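PDB 6A8M: FACT complex subunit SPT16 from Ashbya gossypii, which probably acts as a histone chaperone within the FACT complex, reorganizing nucleosomes during transcription, DNA replication and DNA repair. Local coordinates for residues N284-A289 with T305-P310; E313-Y318 with K436-I441. One frame throughout, in Å; residues are numbered along the deposited sequence.

Contact 1. Residues N284-A289 with T305-P310; sequences NGCILA and TFLIDP
The carbonyl oxygen of I287 is approached twice from the neighbouring strand. F306 N donates to I287 O at 2.8 Å in a nearly straight bond (173° at the hydrogen). T305 CA brings its C-H to I287 O at 3.4 Å. I287 N returns a bond to F306 O, closing one hydrogen-bonded antiparallel pair; G285 and I308 form the next. G285 N reaches I308 O at 2.8 Å in a bent bond (140° at the hydrogen), and the same N-H has a weak second acceptor in a water that also lies 3.0 Å from N284 OD1 and from D309 O.

On one face of the hairpin, both isoleucines carry CG1 anti to the carbonyl carbon (chi1 -58° in I287), which lets I287 CD1 meet I308 CG1 at 3.8 Å. The A289 methyl carbon CB sits in the plane of the F306 ring, 3.7 Å from CE2; L199 and L203 of helix 179-208 pack here. On the other, C286 SG touches L307 CD2 at 3.6 Å, while L288 runs alongside T305, whose OG1 bonds to Q416 O. Backbone bonding thus fixes the register of two strands in the M24 peptidase-like domain, and their apolar faces pack against helix 179-208 and strand 412-424.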
ATOM      1  N   ASN A 284     -12.417 -16.751 -23.818  1.00 22.53           N
ATOM      2  CA  ASN A 284     -11.443 -17.278 -24.760  1.00 23.56           C
ATOM      3  C   ASN A 284     -10.122 -16.569 -24.528  1.00 20.38           C
ATOM      4  O   ASN A 284     -10.100 -15.421 -24.084  1.00 19.26           O
ATOM      5  CB  ASN A 284     -11.870 -17.062 -26.210  1.00 30.76           C
ATOM      6  CG  ASN A 284     -12.446 -18.299 -26.822  1.00 38.91           C
ATOM      7  OD1 ASN A 284     -11.739 -19.295 -27.026  1.00 42.24           O
ATOM      8  ND2 ASN A 284     -13.740 -18.256 -27.121  1.00 40.76           N
ATOM      9  N   GLY A 285      -9.030 -17.254 -24.858  1.00 19.74           N
ATOM     10  CA  GLY A 285      -7.725 -16.600 -24.833  1.00 18.94           C
ATOM     11  C   GLY A 285      -7.294 -16.234 -23.424  1.00 17.61           C
ATOM     12  O   GLY A 285      -7.367 -17.054 -22.505  1.00 20.06           O
ATOM     13  N   CYS A 286      -6.831 -14.993 -23.233  1.00 15.60           N
ATOM     14  CA  CYS A 286      -6.305 -14.554 -21.942  1.00 14.49           C
ATOM     15  C   CYS A 286      -7.325 -13.731 -21.150  1.00 16.45           C
ATOM     16  O   CYS A 286      -8.006 -12.852 -21.698  1.00 16.04           O
ATOM     17  CB  CYS A 286      -5.018 -13.739 -22.128  1.00 15.77           C
ATOM     18  SG  CYS A 286      -3.689 -14.662 -22.934  1.00 17.85           S
ATOM     19  N   ILE A 287      -7.428 -14.028 -19.853  1.00 16.50           N
ATOM     20  CA  ILE A 287      -8.260 -13.270 -18.925  1.00 14.32           C
ATOM     21  C   ILE A 287      -7.398 -12.849 -17.742  1.00 12.32           C
ATOM     22  O   ILE A 287      -6.733 -13.693 -17.123  1.00 14.03           O
ATOM     23  CB  ILE A 287      -9.471 -14.089 -18.455  1.00 14.41           C
ATOM     24  CG1 ILE A 287     -10.285 -14.520 -19.681  1.00 14.28           C
ATOM     25  CG2 ILE A 287     -10.301 -13.293 -17.430  1.00 13.14           C
ATOM     26  CD1 ILE A 287     -11.410 -15.468 -19.364  1.00 13.83           C
ATOM     27  N   LEU A 288      -7.391 -11.553 -17.441  1.00 11.93           N
ATOM     28  CA  LEU A 288      -6.562 -10.999 -16.381  1.00 12.35           C
ATOM     29  C   LEU A 288      -7.385 -10.792 -15.119  1.00 13.56           C
ATOM     30  O   LEU A 288      -8.505 -10.266 -15.167  1.00 13.57           O
ATOM     31  CB  LEU A 288      -5.955  -9.661 -16.799  1.00 14.68           C
ATOM     32  CG  LEU A 288      -5.211  -9.627 -18.141  1.00 15.37           C
ATOM     33  CD1 LEU A 288      -4.545  -8.264 -18.289  1.00 15.53           C
ATOM     34  CD2 LEU A 288      -4.196 -10.742 -18.282  1.00 14.98           C
ATOM     35  N   ALA A 289      -6.806 -11.163 -13.983  1.00 12.17           N
ATOM     36  CA  ALA A 289      -7.462 -10.948 -12.705  1.00 12.22           C
ATOM     37  C   ALA A 289      -6.463 -10.413 -11.696  1.00 12.88           C
ATOM     38  O   ALA A 289      -5.295 -10.815 -11.699  1.00 12.08           O
ATOM     39  CB  ALA A 289      -8.080 -12.247 -12.187  1.00 12.36           C
ATOM     40  N   THR A 305      -3.047 -14.570 -14.750  1.00 13.84           N
ATOM     41  CA  THR A 305      -3.641 -14.677 -16.076  1.00 11.25           C
ATOM     42  C   THR A 305      -4.253 -16.069 -16.193  1.00 12.64           C
ATOM     43  O   THR A 305      -3.610 -17.067 -15.841  1.00 14.01           O
ATOM     44  CB  THR A 305      -2.587 -14.471 -17.173  1.00 13.59           C
ATOM     45  OG1 THR A 305      -1.979 -13.187 -17.028  1.00 13.97           O
ATOM     46  CG2 THR A 305      -3.225 -14.552 -18.556  1.00 14.34           C
ATOM     47  N   PHE A 306      -5.500 -16.138 -16.641  1.00 13.07           N
ATOM     48  CA  PHE A 306      -6.146 -17.411 -16.901  1.00 14.93           C
ATOM     49  C   PHE A 306      -6.254 -17.582 -18.413  1.00 16.48           C
ATOM     50  O   PHE A 306      -6.499 -16.611 -19.136  1.00 15.88           O
ATOM     51  CB  PHE A 306      -7.506 -17.482 -16.215  1.00 15.42           C
ATOM     52  CG  PHE A 306      -7.432 -17.283 -14.728  1.00 14.87           C
ATOM     53  CD1 PHE A 306      -7.086 -18.333 -13.887  1.00 15.98           C
ATOM     54  CD2 PHE A 306      -7.665 -16.039 -14.176  1.00 15.31           C
ATOM     55  CE1 PHE A 306      -6.994 -18.149 -12.494  1.00 16.78           C
ATOM     56  CE2 PHE A 306      -7.554 -15.831 -12.804  1.00 13.44           C
ATOM     57  CZ  PHE A 306      -7.229 -16.883 -11.953  1.00 15.08           C
ATOM     58  N   LEU A 307      -5.991 -18.799 -18.888  1.00 16.35           N
ATOM     59  CA  LEU A 307      -5.973 -19.108 -20.316  1.00 15.25           C
ATOM     60  C   LEU A 307      -7.128 -20.047 -20.640  1.00 18.35           C
ATOM     61  O   LEU A 307      -7.276 -21.093 -20.000  1.00 18.83           O
ATOM     62  CB  LEU A 307      -4.641 -19.749 -20.731  1.00 14.20           C
ATOM     63  CG  LEU A 307      -3.364 -19.006 -20.346  1.00 13.27           C
ATOM     64  CD1 LEU A 307      -2.135 -19.835 -20.744  1.00 13.59           C
ATOM     65  CD2 LEU A 307      -3.347 -17.671 -21.026  1.00 13.98           C
ATOM     66  N   ILE A 308      -7.953 -19.661 -21.611  1.00 17.94           N
ATOM     67  CA  ILE A 308      -9.082 -20.470 -22.066  1.00 19.54           C
ATOM     68  C   ILE A 308      -8.793 -20.866 -23.500  1.00 20.56           C
ATOM     69  O   ILE A 308      -8.805 -20.008 -24.391  1.00 18.89           O
ATOM     70  CB  ILE A 308     -10.412 -19.712 -21.998  1.00 21.13           C
ATOM     71  CG1 ILE A 308     -10.569 -18.995 -20.645  1.00 23.41           C
ATOM     72  CG2 ILE A 308     -11.563 -20.650 -22.365  1.00 22.98           C
ATOM     73  CD1 ILE A 308     -10.435 -19.884 -19.450  1.00 26.15           C
ATOM     74  N   ASP A 309      -8.564 -22.158 -23.738  1.00 19.87           N
ATOM     75  CA  ASP A 309      -8.217 -22.663 -25.058  1.00 20.17           C
ATOM     76  C   ASP A 309      -7.150 -21.783 -25.718  1.00 20.47           C
ATOM     77  O   ASP A 309      -7.327 -21.330 -26.852  1.00 19.97           O
ATOM     78  CB  ASP A 309      -9.460 -22.748 -25.934  1.00 25.31           C
ATOM     79  CG  ASP A 309     -10.424 -23.817 -25.467  1.00 30.99           C
ATOM     80  OD1 ASP A 309      -9.962 -24.944 -25.225  1.00 31.75           O
ATOM     81  OD2 ASP A 309     -11.636 -23.538 -25.342  1.00 33.84           O
ATOM     82  N   PRO A 310      -6.049 -21.510 -25.026  1.00 19.54           N
ATOM     83  CA  PRO A 310      -5.065 -20.549 -25.541  1.00 18.53           C
ATOM     84  C   PRO A 310      -4.387 -21.030 -26.819  1.00 20.35           C
ATOM     85  O   PRO A 310      -4.204 -22.229 -27.038  1.00 20.36           O
ATOM     86  CB  PRO A 310      -4.048 -20.455 -24.399  1.00 16.43           C
ATOM     87  CG  PRO A 310      -4.114 -21.816 -23.773  1.00 16.34           C
ATOM     88  CD  PRO A 310      -5.579 -22.154 -23.784  1.00 18.69           C
TER
HETATM   89  O   HOH W   1      -8.866 -18.902 -27.586  1.00 34.33           O

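Contact 2. Residues E313-Y318 with K436-I441; sequences EMTDNY and KSRSQI
Y318 carries its ring trans to the main-chain nitrogen (chi1 -179°), which sends it out from helix 312-332 toward the turn at 436-441, while a bend at chi3 (56°) in R438 folds the guanidinium back over T315. The phenol OH donates to K436 O at 2.6 Å, with the donor tilted 22° from the carbonyl plane. This carbonyl oxygen lies at the ring's edge, in its plane, whereas I441 comes over one face: CD1 stands 4.1 Å from the ring centroid, close to the ring normal, in a CH-pi contact offset toward the rim.

The R438 side chain runs antiparallel to that of Y318. Its CB lies 3.9 Å from Y318 CD2, but the guanidinium is turned almost perpendicular to the ring and instead presents one of its faces to T315, whose CB approaches NH1 to 3.7 Å. The charged end is engaged by D319, which forms a salt bridge with NE. The extended K436 side chain runs on past Y318, its NZ bonded to Q325 further along the same helix and salt-bridged to D419.

A leucine in place of Y318 would probably leave K436 O without its phenol donor and open a gap beside I441 CD1 and the R438 methylenes. The contact therefore fastens a turn near the end of the modelled chain to the start of a helix by complementary means: one directed bond to a backbone carbonyl, apolar packing on the ring, and an arginine whose aliphatic part adds to that packing while its charge is answered by the next residue of the helix.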
ATOM      1  N   GLU A 313       1.037 -19.285 -29.236  1.00 21.78           N
ATOM      2  CA  GLU A 313       1.789 -18.087 -28.873  1.00 21.19           C
ATOM      3  C   GLU A 313       1.410 -17.598 -27.481  1.00 20.47           C
ATOM      4  O   GLU A 313       2.272 -17.108 -26.737  1.00 20.39           O
ATOM      5  CB  GLU A 313       1.583 -16.990 -29.920  1.00 22.82           C
ATOM      6  CG  GLU A 313       2.248 -17.322 -31.254  1.00 25.46           C
ATOM      7  CD  GLU A 313       1.897 -16.352 -32.357  1.00 28.60           C
ATOM      8  OE1 GLU A 313       1.240 -15.328 -32.061  1.00 26.62           O
ATOM      9  OE2 GLU A 313       2.279 -16.627 -33.522  1.00 30.81           O
ATOM     10  N   MET A 314       0.140 -17.748 -27.094  1.00 19.26           N
ATOM     11  CA  MET A 314      -0.256 -17.353 -25.748  1.00 17.81           C
ATOM     12  C   MET A 314       0.430 -18.210 -24.695  1.00 18.46           C
ATOM     13  O   MET A 314       0.933 -17.684 -23.693  1.00 16.27           O
ATOM     14  CB  MET A 314      -1.771 -17.438 -25.591  1.00 17.23           C
ATOM     15  CG  MET A 314      -2.511 -16.441 -26.421  1.00 19.10           C
ATOM     16  SD  MET A 314      -4.273 -16.749 -26.353  1.00 19.14           S
ATOM     17  CE  MET A 314      -4.812 -15.746 -27.730  1.00 21.70           C
ATOM     18  N   THR A 315       0.487 -19.530 -24.906  1.00 16.39           N
ATOM     19  CA  THR A 315       1.102 -20.384 -23.887  1.00 17.03           C
ATOM     20  C   THR A 315       2.603 -20.168 -23.834  1.00 14.98           C
ATOM     21  O   THR A 315       3.189 -20.159 -22.755  1.00 14.72           O
ATOM     22  CB  THR A 315       0.791 -21.866 -24.126  1.00 19.28           C
ATOM     23  OG1 THR A 315       1.466 -22.347 -25.305  1.00 21.94           O
ATOM     24  CG2 THR A 315      -0.698 -22.071 -24.231  1.00 18.36           C
ATOM     25  N   ASP A 316       3.232 -19.961 -24.987  1.00 16.39           N
ATOM     26  CA  ASP A 316       4.670 -19.708 -24.995  1.00 18.24           C
ATOM     27  C   ASP A 316       4.992 -18.412 -24.256  1.00 17.76           C
ATOM     28  O   ASP A 316       5.953 -18.343 -23.479  1.00 18.73           O
ATOM     29  CB  ASP A 316       5.180 -19.659 -26.437  1.00 22.71           C
ATOM     30  CG  ASP A 316       5.185 -21.029 -27.117  1.00 28.91           C
ATOM     31  OD1 ASP A 316       4.966 -22.048 -26.430  1.00 29.97           O
ATOM     32  OD2 ASP A 316       5.420 -21.077 -28.350  1.00 30.15           O
ATOM     33  N   ASN A 317       4.192 -17.372 -24.482  1.00 17.57           N
ATOM     34  CA  ASN A 317       4.471 -16.104 -23.824  1.00 14.94           C
ATOM     35  C   ASN A 317       4.084 -16.137 -22.357  1.00 15.57           C
ATOM     36  O   ASN A 317       4.723 -15.461 -21.548  1.00 16.51           O
ATOM     37  CB  ASN A 317       3.776 -14.971 -24.564  1.00 14.79           C
ATOM     38  CG  ASN A 317       4.431 -14.699 -25.907  1.00 17.45           C
ATOM     39  OD1 ASN A 317       5.618 -15.006 -26.097  1.00 17.88           O
ATOM     40  ND2 ASN A 317       3.664 -14.178 -26.856  1.00 17.23           N
ATOM     41  N   TYR A 318       3.070 -16.922 -21.982  1.00 15.58           N
ATOM     42  CA  TYR A 318       2.811 -17.086 -20.558  1.00 15.85           C
ATOM     43  C   TYR A 318       3.949 -17.838 -19.880  1.00 17.56           C
ATOM     44  O   TYR A 318       4.336 -17.507 -18.756  1.00 15.77           O
ATOM     45  CB  TYR A 318       1.483 -17.797 -20.304  1.00 15.31           C
ATOM     46  CG  TYR A 318       1.246 -17.928 -18.815  1.00 15.25           C
ATOM     47  CD1 TYR A 318       0.729 -16.870 -18.085  1.00 16.43           C
ATOM     48  CD2 TYR A 318       1.614 -19.075 -18.128  1.00 14.44           C
ATOM     49  CE1 TYR A 318       0.546 -16.965 -16.704  1.00 14.32           C
ATOM     50  CE2 TYR A 318       1.427 -19.186 -16.744  1.00 16.45           C
ATOM     51  CZ  TYR A 318       0.891 -18.118 -16.045  1.00 16.39           C
ATOM     52  OH  TYR A 318       0.709 -18.189 -14.680  1.00 16.28           O
ATOM     53  N   LYS A 436       0.343 -20.415 -10.023  1.00 15.11           N
ATOM     54  CA  LYS A 436       0.493 -19.761 -11.311  1.00 13.19           C
ATOM     55  C   LYS A 436       1.018 -20.745 -12.344  1.00 13.39           C
ATOM     56  O   LYS A 436       1.434 -20.328 -13.424  1.00 16.72           O
ATOM     57  CB  LYS A 436       1.425 -18.553 -11.215  1.00 13.22           C
ATOM     58  CG  LYS A 436       2.756 -18.872 -10.506  1.00 16.27           C
ATOM     59  CD  LYS A 436       3.354 -17.590  -9.942  1.00 17.41           C
ATOM     60  CE  LYS A 436       4.690 -17.835  -9.256  1.00 19.76           C
ATOM     61  NZ  LYS A 436       5.064 -16.657  -8.401  1.00 19.45           N
ATOM     62  N   SER A 437       1.014 -22.035 -12.033  1.00 14.73           N
ATOM     63  CA  SER A 437       1.461 -23.024 -13.001  1.00 16.58           C
ATOM     64  C   SER A 437       0.503 -23.017 -14.174  1.00 16.45           C
ATOM     65  O   SER A 437      -0.712 -22.988 -13.976  1.00 17.47           O
ATOM     66  CB  SER A 437       1.505 -24.401 -12.352  1.00 23.44           C
ATOM     67  OG  SER A 437       2.487 -24.404 -11.327  1.00 29.22           O
ATOM     68  N   ARG A 438       1.046 -23.021 -15.396  1.00 16.54           N
ATOM     69  CA  ARG A 438       0.184 -22.917 -16.575  1.00 14.90           C
ATOM     70  C   ARG A 438      -0.875 -24.015 -16.591  1.00 17.26           C
ATOM     71  O   ARG A 438      -2.041 -23.757 -16.907  1.00 20.27           O
ATOM     72  CB  ARG A 438       1.026 -22.968 -17.857  1.00 17.97           C
ATOM     73  CG  ARG A 438       0.162 -22.833 -19.119  1.00 18.62           C
ATOM     74  CD  ARG A 438       0.940 -22.346 -20.348  1.00 20.42           C
ATOM     75  NE  ARG A 438       2.098 -23.187 -20.678  1.00 23.06           N
ATOM     76  CZ  ARG A 438       2.023 -24.325 -21.367  1.00 25.61           C
ATOM     77  NH1 ARG A 438       0.850 -24.789 -21.784  1.00 23.75           N
ATOM     78  NH2 ARG A 438       3.129 -25.010 -21.640  1.00 28.28           N
ATOM     79  N   SER A 439      -0.502 -25.231 -16.194  1.00 17.79           N
ATOM     80  CA  SER A 439      -1.444 -26.342 -16.207  1.00 18.13           C
ATOM     81  C   SER A 439      -2.636 -26.111 -15.292  1.00 19.20           C
ATOM     82  O   SER A 439      -3.656 -26.792 -15.452  1.00 22.83           O
ATOM     83  CB  SER A 439      -0.734 -27.631 -15.798  1.00 22.46           C
ATOM     84  OG  SER A 439      -0.183 -27.490 -14.497  1.00 24.84           O
ATOM     85  N   GLN A 440      -2.522 -25.199 -14.322  1.00 16.90           N
ATOM     86  CA  GLN A 440      -3.576 -24.964 -13.343  1.00 18.03           C
ATOM     87  C   GLN A 440      -4.309 -23.654 -13.537  1.00 19.29           C
ATOM     88  O   GLN A 440      -5.292 -23.409 -12.823  1.00 19.33           O
ATOM     89  CB  GLN A 440      -3.014 -24.994 -11.916  1.00 18.21           C
ATOM     90  CG  GLN A 440      -2.594 -26.392 -11.486  1.00 18.18           C
ATOM     91  CD  GLN A 440      -2.019 -26.402 -10.107  1.00 24.41           C
ATOM     92  OE1 GLN A 440      -0.883 -25.971  -9.896  1.00 28.14           O
ATOM     93  NE2 GLN A 440      -2.800 -26.865  -9.145  1.00 25.88           N
ATOM     94  N   ILE A 441      -3.848 -22.796 -14.446  1.00 16.97           N
ATOM     95  CA  ILE A 441      -4.581 -21.587 -14.808  1.00 15.53           C
ATOM     96  C   ILE A 441      -5.136 -21.683 -16.227  1.00 18.47           C
ATOM     97  O   ILE A 441      -5.686 -20.701 -16.754  1.00 17.69           O
ATOM     98  CB  ILE A 441      -3.734 -20.311 -14.589  1.00 14.73           C
ATOM     99  CG1 ILE A 441      -2.377 -20.290 -15.329  1.00 13.74           C
ATOM    100  CG2 ILE A 441      -3.424 -20.173 -13.099  1.00 14.15           C
ATOM    101  CD1 ILE A 441      -2.411 -20.085 -16.821  1.00 14.69           C
TER

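In the fold
The two contacts lie side by side, their centres about 9 Å apart, and come in series along the chain. Contact 1 pairs strands 285-295 and 298-308 of a hairpin; helix 312-332, which follows directly, supplies the first half of contact 2, and the other half returns from more than a hundred residues later. They meet where L307 N lies 2.9 Å from I441 O, a probable hydrogen bond, and where P310 CG packs on T315 CG2 at 3.5 Å. Strand 442-443, just beyond contact 2, runs parallel to 298-308. The end of the modelled chain is thus tied into both sheet and helix of the peptidase-like domain in the N-terminal part of SPT16.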